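Local structure of alpha-rhamnosidase (Dictyoglomus thermophilum, 6I60) at residues A165-N170 with P550-Y555; T221-R226 with G252-E257; L544-P549 with F607-D612. The protein probably hydrolyses the terminal, non-reducing alpha-L-rhamnose residues of alpha-L-rhamnosides, as expected of a glycoside hydrolase of the alpha-L-rhamnosidase family. All coordinates share one frame; numbering follows the deposited sequence.

How the interactions relate
All three contacts join loop to loop. Interactions 1 and 3 share a single loop of the six-hairpin domain, 544-555: its first half meets loop 607-612 of the same domain, its second half meets 165-170, far back in the chain. The two halves are tied together where Ile554 O lies 3.1 Å from Ser545 OG. Interaction 2, entirely buried, lies within the alpha-L-rhamnosidase N-terminal domain and touches interaction 1, Tyr551 OH approaching Thr221 O at 3.0 Å in a probable hydrogen bond. Apolar ring packing carries the buried interaction 2 and the partly buried interaction 1; interaction 3 instead sets a buried carboxylate against two partly exposed polar side chains.

Interaction 1 (A165-N170 with P550-Y555); sequences APFGLN and PYWSIY. With AE3 (2-(2-ethoxyethoxy)ethanol), chain H.
Phe167 and Trp552 are the facing positions of two irregular loops, their CA atoms 9.0 Å apart, so the meeting is left to side chains. No hydrogen bond crosses. The 165-170 loop folds back through Pro166 and Phe167, with a weak bond from Gly168 N to Ala165 O; the positive phi of Gly168 (75°) is easiest for a glycine.

Trp552, buried, supplies the broad surface. Its CG stands anti to the carbonyl carbon (chi1 -67°), which sends the indole toward the other loop. Phe167 comes down on one face of it with an edge: CE2 lies 3.5 Å above the plane of the Trp552 ring, displaced toward the rim, and 3.6 Å from Trp552 CE3. The pair is an edge-to-face stack, with 5.0 Å between the centroids of the Phe167 ring and the six-membered Trp552 ring and planes at 63°. Pro166 takes the far end of the indole with CB and CG, Pro166 CB 3.6 Å from Trp552 CH2, the two side chains crossing at about a right angle; a compact apolar ring suits this spot. The end of the Ile554 side chain brings CD1 to 4.2 Å from Phe167 CE2, adding an aliphatic neighbour to the exposed phenylalanine.

The 2-(2-ethoxyethoxy)ethanol molecule lies beside Tyr555, its C6 being 3.3 Å from Tyr555 O, and is also hydrogen-bonded to Lys539 NZ. Loop 550-555 links helix 524-535 to helix 559-562, while 165-170 connects strand 157-160 to strand 171-184, where Tyr171 also touches Pro166; the contact thus clips a beta-strand connection onto the helical domain.

Interaction 2 (T221-R226 with G252-E257); sequences TDYKKR and GRYVKE
Tyr223 and Tyr254 are the closest pair of two loops without regular structure, their CA atoms 7.5 Å apart, and no backbone hydrogen bond joins them.

The two tyrosine rings carry the contact. Tyr254 presents an edge to a face of Tyr223 in an offset edge-to-face arrangement, centroids of the Tyr223 and Tyr254 rings 5.5 Å apart and planes at 79°. Tyr254 CD1 comes closest, 3.6 Å from Tyr223 CD2, and CE1 lies against Tyr223 CB. The Tyr254 ring gets there through a chi1 of -158°, which turns CG away from the backbone N and beside the carbonyl carbon. On the opposite face of Tyr223, Thr221 O stands 3.4 Å above the plane of the Tyr223 ring, over its centre, so the ring is sandwiched between its own loop and its partner. Arg253 meets the ring's edge in plane with its CB, 3.9 Å from Tyr223 OH; a bend at chi2 (-107°) then leads the guanidinium away, toward Gln220 and the backbone of Glu502, both through weak bonds. A tyrosine suits the place of Tyr254, whose ring packs while its OH is hydrogen-bonded to Lys264 NZ; at Tyr223 it is the flat ring that is used, packed on both faces. Tyr260 meets both rings and completes an aromatic cluster.

Local turns shape the loops that hold the rings. Asp222 OD1 accepts from Lys224 N at 3.2 Å, and Asp222 O takes both Lys225 N and Arg226 N. Beyond them Arg226 forms salt bridges with Asp533 and Asp536.

The arrangement is an Asx turn leading into strand 226-233, packed against an inverse gamma turn centred on Tyr254, both in connections between strands of the N-terminal rhamnosidase domain.

Interaction 3 (L544-P549 with F607-D612); sequences LSDVIP and FYKYGD
Asp546 OD2 is gripped from across the contact by two donors, Lys609 NZ at 2.8 Å in a salt bridge and Tyr610 OH, also 2.8 Å from Asp546 OD2. Both segments are loops of the six-hairpin glycosidase domain, the (alpha/alpha)6 barrel of this family: 544-549 follows helix 524-535, while the loop 607-612 comes before helix 626-648.

The two donors do not compete for one approach. Lys609 NZ stands 41° out of the carboxylate plane and Tyr610 OH 44° out, on opposite faces, so the oxygen is clasped between them. A bend at chi3 (-81°) brings the lysine ammonium round to Asp546; that group is also hydrogen-bonded to Pro556 O. An aspartate suits this buried position because its short side chain carries two acceptors in a small volume. The other oxygen, OD1, takes the backbone N of Asp558, whose own carboxylate receives the backbone N atoms of Lys609 and Tyr610. One aspartate thus helps to place the backbone from which the other's partners reach out.

Were Asp546 replaced by an alanine, the Lys609 ammonium would probably lose its opposite charge and Tyr610 OH its acceptor, and the tyrosine side chain would be held less firmly.

Tyr610 meets the carboxylate edge-on, with Asp546 CG in the plane of its ring and 3.5 Å from its CE1, while Lys609 CB sits 3.9 Å above the plane of the Tyr610 ring, over its centre.

Interaction 1 (A165-N170 with P550-Y555)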
loop_
_atom_site.group_PDB
_atom_site.type_symbol
_atom_site.label_atom_id
_atom_site.label_comp_id
_atom_site.label_asym_id
_atom_site.label_seq_id
_atom_site.Cartn_x
_atom_site.Cartn_y
_atom_site.Cartn_z
ATOM N N ALA A 165 -14.588 10.235 22.010
ATOM C CA ALA A 165 -14.119 10.315 20.635
ATOM C C ALA A 165 -12.734 10.961 20.588
ATOM O O ALA A 165 -12.358 11.705 21.498
ATOM C CB ALA A 165 -15.110 11.108 19.785
ATOM N N PRO A 166 -11.944 10.674 19.528
ATOM C CA PRO A 166 -10.568 11.195 19.451
ATOM C C PRO A 166 -10.429 12.675 19.780
ATOM O O PRO A 166 -9.802 13.030 20.785
ATOM C CB PRO A 166 -10.181 10.914 17.995
ATOM C CG PRO A 166 -10.943 9.681 17.652
ATOM C CD PRO A 166 -12.235 9.729 18.434
ATOM N N PHE A 167 -11.000 13.545 18.949
ATOM C CA PHE A 167 -10.990 14.981 19.201
ATOM C C PHE A 167 -12.378 15.498 19.569
ATOM O O PHE A 167 -12.726 16.639 19.258
ATOM C CB PHE A 167 -10.440 15.741 17.994
ATOM C CG PHE A 167 -9.063 15.306 17.577
ATOM C CD1 PHE A 167 -8.051 15.168 18.513
ATOM C CD2 PHE A 167 -8.781 15.038 16.246
ATOM C CE1 PHE A 167 -6.781 14.768 18.131
ATOM C CE2 PHE A 167 -7.514 14.638 15.858
ATOM C CZ PHE A 167 -6.513 14.503 16.803
ATOM N N GLY A 168 -13.177 14.664 20.233
ATOM C CA GLY A 168 -14.512 15.064 20.634
ATOM C C GLY A 168 -15.527 15.100 19.515
ATOM O O GLY A 168 -16.545 15.787 19.636
ATOM N N LEU A 169 -15.282 14.375 18.427
ATOM C CA LEU A 169 -16.166 14.405 17.276
ATOM C C LEU A 169 -17.423 13.577 17.538
ATOM O O LEU A 169 -17.512 12.809 18.499
ATOM C CB LEU A 169 -15.446 13.891 16.027
ATOM C CG LEU A 169 -14.506 14.832 15.264
ATOM C CD1 LEU A 169 -15.220 16.113 14.862
ATOM C CD2 LEU A 169 -13.260 15.147 16.066
ATOM N N ASN A 170 -18.408 13.749 16.664
ATOM C CA ASN A 170 -19.628 12.958 16.680
ATOM C C ASN A 170 -19.737 12.188 15.370
ATOM O O ASN A 170 -18.978 12.412 14.424
ATOM C CB ASN A 170 -20.861 13.843 16.896
ATOM C CG ASN A 170 -21.016 14.900 15.821
ATOM O OD1 ASN A 170 -20.058 15.241 15.127
ATOM N ND2 ASN A 170 -22.228 15.423 15.678
ATOM N N PRO A 550 -7.188 14.486 4.475
ATOM C CA PRO A 550 -7.336 15.259 5.721
ATOM C C PRO A 550 -8.764 15.263 6.257
ATOM O O PRO A 550 -9.397 16.310 6.414
ATOM C CB PRO A 550 -6.866 16.654 5.293
ATOM C CG PRO A 550 -7.256 16.745 3.859
ATOM C CD PRO A 550 -7.136 15.355 3.285
ATOM N N TYR A 551 -9.290 14.068 6.544
ATOM C CA TYR A 551 -10.543 13.987 7.285
ATOM C C TYR A 551 -10.392 14.627 8.659
ATOM O O TYR A 551 -11.316 15.279 9.159
ATOM C CB TYR A 551 -10.993 12.532 7.407
ATOM C CG TYR A 551 -11.069 11.804 6.083
ATOM C CD1 TYR A 551 -12.019 12.154 5.130
ATOM C CD2 TYR A 551 -10.190 10.771 5.782
ATOM C CE1 TYR A 551 -12.092 11.493 3.917
ATOM C CE2 TYR A 551 -10.253 10.106 4.570
ATOM C CZ TYR A 551 -11.207 10.470 3.644
ATOM O OH TYR A 551 -11.276 9.810 2.439
ATOM N N TRP A 552 -9.229 14.448 9.280
ATOM C CA TRP A 552 -8.816 15.224 10.441
ATOM C C TRP A 552 -7.813 16.270 9.968
ATOM O O TRP A 552 -6.744 15.921 9.455
ATOM C CB TRP A 552 -8.187 14.329 11.509
ATOM C CG TRP A 552 -9.124 13.354 12.153
ATOM C CD1 TRP A 552 -10.479 13.298 12.016
ATOM C CD2 TRP A 552 -8.767 12.290 13.044
ATOM N NE1 TRP A 552 -10.990 12.264 12.766
ATOM C CE2 TRP A 552 -9.958 11.630 13.406
ATOM C CE3 TRP A 552 -7.554 11.833 13.569
ATOM C CZ2 TRP A 552 -9.972 10.537 14.270
ATOM C CZ3 TRP A 552 -7.571 10.749 14.428
ATOM C CH2 TRP A 552 -8.771 10.113 14.770
ATOM N N SER A 553 -8.156 17.545 10.128
ATOM C CA SER A 553 -7.286 18.622 9.670
ATOM C C SER A 553 -6.214 18.878 10.723
ATOM O O SER A 553 -6.496 19.448 11.782
ATOM C CB SER A 553 -8.095 19.885 9.389
ATOM O OG SER A 553 -8.522 19.925 8.039
ATOM N N ILE A 554 -4.987 18.455 10.438
ATOM C CA ILE A 554 -3.843 18.704 11.315
ATOM C C ILE A 554 -2.789 19.406 10.466
ATOM O O ILE A 554 -1.951 18.773 9.817
ATOM C CB ILE A 554 -3.303 17.425 11.957
ATOM C CG1 ILE A 554 -4.293 16.902 12.997
ATOM C CG2 ILE A 554 -1.973 17.688 12.647
ATOM C CD1 ILE A 554 -5.068 15.694 12.550
ATOM N N TYR A 555 -2.835 20.736 10.458
ATOM C CA TYR A 555 -1.890 21.569 9.740
ATOM C C TYR A 555 -1.200 22.526 10.703
ATOM O O TYR A 555 -1.854 23.091 11.585
ATOM C CB TYR A 555 -2.588 22.388 8.644
ATOM C CG TYR A 555 -3.086 21.599 7.454
ATOM C CD1 TYR A 555 -4.383 21.101 7.419
ATOM C CD2 TYR A 555 -2.271 21.380 6.351
ATOM C CE1 TYR A 555 -4.849 20.394 6.326
ATOM C CE2 TYR A 555 -2.727 20.673 5.252
ATOM C CZ TYR A 555 -4.017 20.184 5.244
ATOM O OH TYR A 555 -4.475 19.479 4.153
HETATM C C2 AE3 H . -7.003 23.691 6.201
HETATM O O2 AE3 H . -6.184 24.492 7.028
HETATM C C3 AE3 H . -6.880 25.086 8.105
HETATM C C4 AE3 H . -6.021 26.190 8.688
HETATM O O3 AE3 H . -4.727 25.682 8.941
HETATM C C5 AE3 H . -3.897 26.592 9.637
HETATM C C6 AE3 H . -2.640 25.875 10.090
HETATM O O4 AE3 H . -1.943 26.696 11.018
#

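Interaction 2 (T221-R226 with G252-E257)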
loop_
_atom_site.group_PDB
_atom_site.type_symbol
_atom_site.label_atom_id
_atom_site.label_comp_id
_atom_site.label_asym_id
_atom_site.label_seq_id
_atom_site.Cartn_x
_atom_site.Cartn_y
_atom_site.Cartn_z
ATOM N N THR A 221 -10.766 9.326 -0.639
ATOM C CA THR A 221 -10.028 10.519 -1.024
ATOM C C THR A 221 -10.728 11.731 -0.431
ATOM O O THR A 221 -11.805 11.625 0.161
ATOM C CB THR A 221 -9.930 10.674 -2.549
ATOM O OG1 THR A 221 -11.208 10.413 -3.142
ATOM C CG2 THR A 221 -8.898 9.717 -3.123
ATOM N N ASP A 222 -10.103 12.893 -0.588
ATOM C CA ASP A 222 -10.755 14.153 -0.247
ATOM C C ASP A 222 -11.835 14.416 -1.289
ATOM O O ASP A 222 -11.558 14.949 -2.368
ATOM C CB ASP A 222 -9.740 15.289 -0.194
ATOM C CG ASP A 222 -10.352 16.595 0.276
ATOM O OD1 ASP A 222 -11.593 16.660 0.404
ATOM O OD2 ASP A 222 -9.591 17.557 0.517
ATOM N N TYR A 223 -13.075 14.030 -0.972
ATOM C CA TYR A 223 -14.155 14.097 -1.952
ATOM C C TYR A 223 -14.449 15.523 -2.399
ATOM O O TYR A 223 -15.059 15.715 -3.456
ATOM C CB TYR A 223 -15.420 13.448 -1.384
ATOM C CG TYR A 223 -15.222 12.020 -0.920
ATOM C CD1 TYR A 223 -15.033 10.990 -1.833
ATOM C CD2 TYR A 223 -15.220 11.702 0.434
ATOM C CE1 TYR A 223 -14.848 9.683 -1.413
ATOM C CE2 TYR A 223 -15.036 10.399 0.864
ATOM C CZ TYR A 223 -14.851 9.394 -0.063
ATOM O OH TYR A 223 -14.668 8.097 0.363
ATOM N N LYS A 224 -14.025 16.524 -1.625
ATOM C CA LYS A 224 -14.205 17.906 -2.053
ATOM C C LYS A 224 -13.221 18.284 -3.153
ATOM O O LYS A 224 -13.498 19.191 -3.946
ATOM C CB LYS A 224 -14.057 18.849 -0.860
ATOM C CG LYS A 224 -15.358 19.135 -0.128
ATOM C CD LYS A 224 -15.120 20.012 1.091
ATOM C CE LYS A 224 -16.426 20.384 1.769
ATOM N NZ LYS A 224 -16.201 20.854 3.163
ATOM N N LYS A 225 -12.077 17.606 -3.223
ATOM C CA LYS A 225 -11.064 17.902 -4.228
ATOM C C LYS A 225 -11.035 16.900 -5.372
ATOM O O LYS A 225 -10.614 17.255 -6.477
ATOM C CB LYS A 225 -9.676 17.961 -3.578
ATOM C CG LYS A 225 -9.448 19.186 -2.704
ATOM C CD LYS A 225 -8.343 20.068 -3.269
ATOM C CE LYS A 225 -8.285 21.415 -2.561
ATOM N NZ LYS A 225 -8.000 22.536 -3.504
ATOM N N ARG A 226 -11.477 15.664 -5.143
ATOM C CA ARG A 226 -11.440 14.650 -6.187
ATOM C C ARG A 226 -12.296 13.467 -5.765
ATOM O O ARG A 226 -12.303 13.092 -4.591
ATOM C CB ARG A 226 -10.002 14.193 -6.463
ATOM C CG ARG A 226 -9.862 12.728 -6.824
ATOM C CD ARG A 226 -8.454 12.434 -7.285
ATOM N NE ARG A 226 -7.486 12.971 -6.339
ATOM C CZ ARG A 226 -6.475 12.278 -5.833
ATOM N NH1 ARG A 226 -6.286 11.014 -6.185
ATOM N NH2 ARG A 226 -5.654 12.857 -4.973
ATOM N N GLY A 252 -19.641 5.271 4.650
ATOM C CA GLY A 252 -18.197 5.225 4.554
ATOM C C GLY A 252 -17.540 6.444 5.163
ATOM O O GLY A 252 -17.722 6.730 6.350
ATOM N N ARG A 253 -16.774 7.175 4.356
ATOM C CA ARG A 253 -16.115 8.390 4.806
ATOM C C ARG A 253 -16.844 9.657 4.384
ATOM O O ARG A 253 -16.513 10.739 4.882
ATOM C CB ARG A 253 -14.673 8.428 4.287
ATOM C CG ARG A 253 -13.735 7.502 5.039
ATOM C CD ARG A 253 -12.797 8.296 5.924
ATOM N NE ARG A 253 -11.828 7.455 6.620
ATOM C CZ ARG A 253 -12.014 6.948 7.834
ATOM N NH1 ARG A 253 -13.137 7.195 8.494
ATOM N NH2 ARG A 253 -11.075 6.197 8.391
ATOM N N TYR A 254 -17.824 9.553 3.486
ATOM C CA TYR A 254 -18.640 10.697 3.077
ATOM C C TYR A 254 -19.709 10.920 4.142
ATOM O O TYR A 254 -20.883 10.577 3.982
ATOM C CB TYR A 254 -19.251 10.461 1.701
ATOM C CG TYR A 254 -19.665 11.723 0.976
ATOM C CD1 TYR A 254 -18.720 12.543 0.372
ATOM C CD2 TYR A 254 -21.003 12.090 0.886
ATOM C CE1 TYR A 254 -19.095 13.697 -0.295
ATOM C CE2 TYR A 254 -21.388 13.242 0.221
ATOM C CZ TYR A 254 -20.429 14.041 -0.368
ATOM O OH TYR A 254 -20.798 15.188 -1.033
ATOM N N VAL A 255 -19.282 11.503 5.262
ATOM C CA VAL A 255 -20.152 11.737 6.404
ATOM C C VAL A 255 -20.014 13.189 6.840
ATOM O O VAL A 255 -19.044 13.875 6.509
ATOM C CB VAL A 255 -19.838 10.785 7.578
ATOM C CG1 VAL A 255 -20.519 9.439 7.368
ATOM C CG2 VAL A 255 -18.340 10.607 7.724
ATOM N N LYS A 256 -21.008 13.650 7.606
ATOM C CA LYS A 256 -21.076 15.063 7.968
ATOM C C LYS A 256 -19.955 15.472 8.914
ATOM O O LYS A 256 -19.571 16.646 8.940
ATOM C CB LYS A 256 -22.435 15.375 8.593
ATOM C CG LYS A 256 -23.368 16.163 7.686
ATOM C CD LYS A 256 -23.316 17.650 7.997
ATOM C CE LYS A 256 -24.535 18.094 8.788
ATOM N NZ LYS A 256 -24.379 19.479 9.316
ATOM N N GLU A 257 -19.419 14.533 9.697
ATOM C CA GLU A 257 -18.398 14.894 10.675
ATOM C C GLU A 257 -17.112 15.365 10.009
ATOM O O GLU A 257 -16.421 16.236 10.550
ATOM C CB GLU A 257 -18.114 13.713 11.604
ATOM C CG GLU A 257 -17.820 12.407 10.885
ATOM C CD GLU A 257 -18.928 11.386 11.058
ATOM O OE1 GLU A 257 -20.087 11.796 11.281
ATOM O OE2 GLU A 257 -18.642 10.173 10.970
#

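Interaction 3 (L544-P549 with F607-D612)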
loop_
_atom_site.group_PDB
_atom_site.type_symbol
_atom_site.label_atom_id
_atom_site.label_comp_id
_atom_site.label_asym_id
_atom_site.label_seq_id
_atom_site.Cartn_x
_atom_site.Cartn_y
_atom_site.Cartn_z
ATOM N N LEU A 544 1.500 20.451 4.683
ATOM C CA LEU A 544 0.875 19.147 4.529
ATOM C C LEU A 544 0.255 18.724 5.851
ATOM O O LEU A 544 0.737 19.091 6.926
ATOM C CB LEU A 544 1.883 18.089 4.061
ATOM C CG LEU A 544 2.461 18.282 2.659
ATOM C CD1 LEU A 544 3.581 17.288 2.391
ATOM C CD2 LEU A 544 1.363 18.152 1.625
ATOM N N SER A 545 -0.821 17.948 5.763
ATOM C CA SER A 545 -1.509 17.452 6.944
ATOM C C SER A 545 -0.846 16.178 7.455
ATOM O O SER A 545 -0.257 15.409 6.690
ATOM C CB SER A 545 -2.983 17.184 6.640
ATOM O OG SER A 545 -3.747 17.121 7.832
ATOM N N ASP A 546 -0.950 15.962 8.769
ATOM C CA ASP A 546 -0.372 14.760 9.359
ATOM C C ASP A 546 -1.134 13.508 8.941
ATOM O O ASP A 546 -0.563 12.411 8.941
ATOM C CB ASP A 546 -0.334 14.881 10.882
ATOM C CG ASP A 546 0.898 15.616 11.375
ATOM O OD1 ASP A 546 1.924 15.604 10.662
ATOM O OD2 ASP A 546 0.842 16.207 12.473
ATOM N N VAL A 547 -2.412 13.645 8.586
ATOM C CA VAL A 547 -3.191 12.551 8.020
ATOM C C VAL A 547 -3.656 12.957 6.626
ATOM O O VAL A 547 -4.059 14.103 6.398
ATOM C CB VAL A 547 -4.381 12.149 8.923
ATOM C CG1 VAL A 547 -3.953 12.103 10.378
ATOM C CG2 VAL A 547 -5.563 13.084 8.753
ATOM N N ILE A 548 -3.549 12.024 5.685
ATOM C CA ILE A 548 -3.958 12.245 4.301
ATOM C C ILE A 548 -4.765 11.034 3.849
ATOM O O ILE A 548 -4.272 9.900 3.947
ATOM C CB ILE A 548 -2.748 12.475 3.378
ATOM C CG1 ILE A 548 -1.835 13.576 3.925
ATOM C CG2 ILE A 548 -3.212 12.815 1.972
ATOM C CD1 ILE A 548 -2.385 14.965 3.770
ATOM N N PRO A 549 -6.002 11.207 3.353
ATOM C CA PRO A 549 -6.749 12.461 3.179
ATOM C C PRO A 549 -7.075 13.157 4.499
ATOM O O PRO A 549 -7.220 12.487 5.522
ATOM C CB PRO A 549 -8.036 12.009 2.478
ATOM C CG PRO A 549 -7.707 10.688 1.877
ATOM C CD PRO A 549 -6.752 10.055 2.831
ATOM N N PHE A 607 10.164 23.249 15.776
ATOM C CA PHE A 607 8.790 22.768 15.830
ATOM C C PHE A 607 8.749 21.260 15.622
ATOM O O PHE A 607 9.358 20.734 14.686
ATOM C CB PHE A 607 7.928 23.465 14.777
ATOM C CG PHE A 607 6.596 22.799 14.551
ATOM C CD1 PHE A 607 6.306 22.189 13.340
ATOM C CD2 PHE A 607 5.638 22.774 15.556
ATOM C CE1 PHE A 607 5.082 21.571 13.133
ATOM C CE2 PHE A 607 4.414 22.157 15.354
ATOM C CZ PHE A 607 4.136 21.556 14.142
ATOM N N TYR A 608 8.028 20.572 16.502
ATOM C CA TYR A 608 7.785 19.144 16.369
ATOM C C TYR A 608 6.624 18.777 17.278
ATOM O O TYR A 608 6.423 19.390 18.329
ATOM C CB TYR A 608 9.026 18.315 16.719
ATOM C CG TYR A 608 9.238 18.112 18.201
ATOM C CD1 TYR A 608 9.856 19.088 18.972
ATOM C CD2 TYR A 608 8.826 16.943 18.831
ATOM C CE1 TYR A 608 10.054 18.910 20.329
ATOM C CE2 TYR A 608 9.019 16.756 20.190
ATOM C CZ TYR A 608 9.635 17.743 20.933
ATOM O OH TYR A 608 9.833 17.565 22.284
ATOM N N LYS A 609 5.862 17.776 16.858
ATOM C CA LYS A 609 4.743 17.266 17.641
ATOM C C LYS A 609 4.954 15.844 18.126
ATOM O O LYS A 609 4.697 15.551 19.295
ATOM C CB LYS A 609 3.452 17.333 16.819
ATOM C CG LYS A 609 3.059 18.740 16.406
ATOM C CD LYS A 609 1.813 18.731 15.543
ATOM C CE LYS A 609 2.149 18.387 14.104
ATOM N NZ LYS A 609 1.128 18.915 13.158
ATOM N N TYR A 610 5.434 14.959 17.257
ATOM C CA TYR A 610 5.610 13.551 17.580
ATOM C C TYR A 610 7.069 13.153 17.731
ATOM O O TYR A 610 7.445 12.565 18.750
ATOM C CB TYR A 610 4.937 12.687 16.503
ATOM C CG TYR A 610 3.619 13.247 16.020
ATOM C CD1 TYR A 610 3.439 13.605 14.689
ATOM C CD2 TYR A 610 2.557 13.425 16.897
ATOM C CE1 TYR A 610 2.237 14.122 14.246
ATOM C CE2 TYR A 610 1.349 13.940 16.461
ATOM C CZ TYR A 610 1.197 14.287 15.136
ATOM O OH TYR A 610 -0.002 14.803 14.698
ATOM N N GLY A 611 7.906 13.464 16.743
ATOM C CA GLY A 611 9.305 13.077 16.820
ATOM C C GLY A 611 9.457 11.570 16.827
ATOM O O GLY A 611 8.735 10.844 16.136
ATOM N N ASP A 612 10.410 11.086 17.624
ATOM C CA ASP A 612 10.604 9.648 17.821
ATOM C C ASP A 612 9.419 9.114 18.621
ATOM O O ASP A 612 9.467 8.949 19.842
ATOM C CB ASP A 612 11.929 9.373 18.520
ATOM C CG ASP A 612 12.529 8.038 18.129
ATOM O OD1 ASP A 612 12.103 7.464 17.105
ATOM O OD2 ASP A 612 13.432 7.561 18.849
#